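Local coordinates for protein xylan esterase 1 (Thermoanaerobacterium sp. 'JW/SL YS485', PDB 3FCY) that probably hydrolyses carboxylic esters, as expected of an acetyl xylan esterase of the alpha/beta hydrolase fold, and binds calcium, at residues C82-F87 with G122-K127. Numbering follows the deposited sequence.
Sequences CYDLYF and GDWNDK
Trp124 meets Cys82, Tyr83 and Asp84 with its six-membered ring, an example of how one large side chain joins a loop to the sheet of an alpha/beta hydrolase. Strand 80-88 lies between strands 69-72 and 94-102, antiparallel to both; the loop carrying Trp124 follows strand 108-114 and leads into helix 128-131.

The apolar part of the contact belongs to Cys82. Its CB makes an off-centre CH-pi approach, 4.2 Å from the centroid of the six-membered ring of Trp124, and touches CZ3 of that ring at 3.8 Å. The thiol, set beside the backbone N by a chi1 of -65°, adds an oblique sulfur-aromatic contact, with SG 4.1 Å from Trp124 CE3. Phe75 stacks on the indole and Lys98 makes a cation-pi contact with it.

Polar atoms gather at the ring's rim. Asp84 OD2 comes within 3.4 Å of Trp124 CZ2, its carboxylate turned 60° from the indole plane, while the same oxygen accepts a hydrogen bond from His96.

Within the loop, Lys127 NZ bonds Asp123 O and forms a salt bridge with Asp126 OD1. A second subunit meets the loop at Asp123 to Asn125, where Asp335 of that chain accepts bonds from the backbone N of Trp124 and Asn125. No hydrogen bond links 82-87 to 122-127; the closest approach of the two segments is Tyr83 O, in the indole plane, 3.2 Å from Trp124 CH2.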
# COMPACT_ATOMS: atom_id res chain seq x y z
N CYS A 82 28.51 20.29 28.36
CA CYS A 82 27.28 19.55 28.07
C CYS A 82 26.73 18.94 29.34
O CYS A 82 27.38 18.09 29.96
CB CYS A 82 27.56 18.46 27.03
SG CYS A 82 28.05 19.10 25.42
N TYR A 83 25.54 19.38 29.73
CA TYR A 83 24.90 18.90 30.95
C TYR A 83 23.51 18.33 30.73
O TYR A 83 22.76 18.78 29.85
CB TYR A 83 24.75 20.04 31.96
CG TYR A 83 26.02 20.72 32.40
CD1 TYR A 83 26.96 20.05 33.19
CD2 TYR A 83 26.28 22.04 32.06
CE1 TYR A 83 28.12 20.68 33.63
CE2 TYR A 83 27.43 22.69 32.49
CZ TYR A 83 28.34 22.01 33.28
OH TYR A 83 29.49 22.64 33.70
N ASP A 84 23.17 17.35 31.55
CA ASP A 84 21.84 16.77 31.54
C ASP A 84 21.18 17.56 32.66
O ASP A 84 21.61 17.51 33.81
CB ASP A 84 21.89 15.28 31.89
CG ASP A 84 22.26 14.42 30.70
OD1 ASP A 84 23.18 13.59 30.82
OD2 ASP A 84 21.63 14.59 29.64
N LEU A 85 20.15 18.33 32.31
CA LEU A 85 19.46 19.16 33.28
C LEU A 85 18.13 18.54 33.70
O LEU A 85 17.37 18.07 32.85
CB LEU A 85 19.23 20.56 32.69
CG LEU A 85 18.55 21.63 33.54
CD1 LEU A 85 18.82 23.01 32.93
CD2 LEU A 85 17.06 21.37 33.63
N TYR A 86 17.88 18.53 35.00
CA TYR A 86 16.63 17.98 35.53
C TYR A 86 15.96 18.99 36.44
O TYR A 86 16.62 19.64 37.24
CB TYR A 86 16.88 16.70 36.33
CG TYR A 86 17.61 15.63 35.57
CD1 TYR A 86 19.00 15.65 35.47
CD2 TYR A 86 16.92 14.59 34.95
CE1 TYR A 86 19.69 14.66 34.78
CE2 TYR A 86 17.59 13.60 34.25
CZ TYR A 86 18.98 13.64 34.17
OH TYR A 86 19.66 12.67 33.48
N PHE A 87 14.65 19.11 36.32
CA PHE A 87 13.90 20.01 37.17
C PHE A 87 12.53 19.39 37.44
O PHE A 87 12.05 18.57 36.67
CB PHE A 87 13.75 21.40 36.54
CG PHE A 87 12.86 21.44 35.33
CD1 PHE A 87 13.36 21.12 34.07
CD2 PHE A 87 11.53 21.82 35.44
CE1 PHE A 87 12.55 21.20 32.94
CE2 PHE A 87 10.71 21.90 34.31
CZ PHE A 87 11.22 21.59 33.06
N GLY A 122 16.94 14.15 21.05
CA GLY A 122 17.90 13.74 20.04
C GLY A 122 19.36 13.66 20.47
O GLY A 122 19.67 13.41 21.63
N ASP A 123 20.25 13.84 19.50
CA ASP A 123 21.69 13.78 19.73
C ASP A 123 22.22 15.13 20.20
O ASP A 123 21.56 16.16 20.03
CB ASP A 123 22.42 13.37 18.45
CG ASP A 123 22.45 11.86 18.24
OD1 ASP A 123 21.44 11.19 18.50
OD2 ASP A 123 23.51 11.35 17.81
N TRP A 124 23.41 15.13 20.80
CA TRP A 124 24.02 16.36 21.28
C TRP A 124 24.63 17.19 20.15
O TRP A 124 24.40 18.39 20.05
CB TRP A 124 25.16 16.07 22.27
CG TRP A 124 24.71 15.49 23.56
CD1 TRP A 124 24.54 14.17 23.86
CD2 TRP A 124 24.34 16.22 24.74
NE1 TRP A 124 24.08 14.03 25.15
CE2 TRP A 124 23.95 15.27 25.71
CE3 TRP A 124 24.31 17.58 25.06
CZ2 TRP A 124 23.52 15.65 26.99
CZ3 TRP A 124 23.88 17.95 26.33
CH2 TRP A 124 23.49 16.99 27.28
N ASN A 125 25.40 16.51 19.30
CA ASN A 125 26.14 17.14 18.21
C ASN A 125 25.41 18.13 17.30
O ASN A 125 25.95 19.19 17.01
CB ASN A 125 26.84 16.06 17.37
CG ASN A 125 25.98 15.57 16.22
OD1 ASN A 125 25.95 16.19 15.16
ND2 ASN A 125 25.28 14.47 16.43
N ASP A 126 24.21 17.80 16.86
CA ASP A 126 23.48 18.69 15.95
C ASP A 126 22.89 19.93 16.63
O ASP A 126 22.28 20.77 15.97
CB ASP A 126 22.40 17.91 15.19
CG ASP A 126 21.39 17.25 16.12
OD1 ASP A 126 20.55 17.97 16.69
OD2 ASP A 126 21.46 16.01 16.26
N LYS A 127 23.08 20.04 17.94
CA LYS A 127 22.60 21.20 18.68
C LYS A 127 23.74 22.22 18.69
O LYS A 127 23.53 23.40 18.99
CB LYS A 127 22.25 20.84 20.13
CG LYS A 127 21.20 19.74 20.31
CD LYS A 127 19.87 20.12 19.66
CE LYS A 127 18.82 19.04 19.87
NZ LYS A 127 19.24 17.71 19.33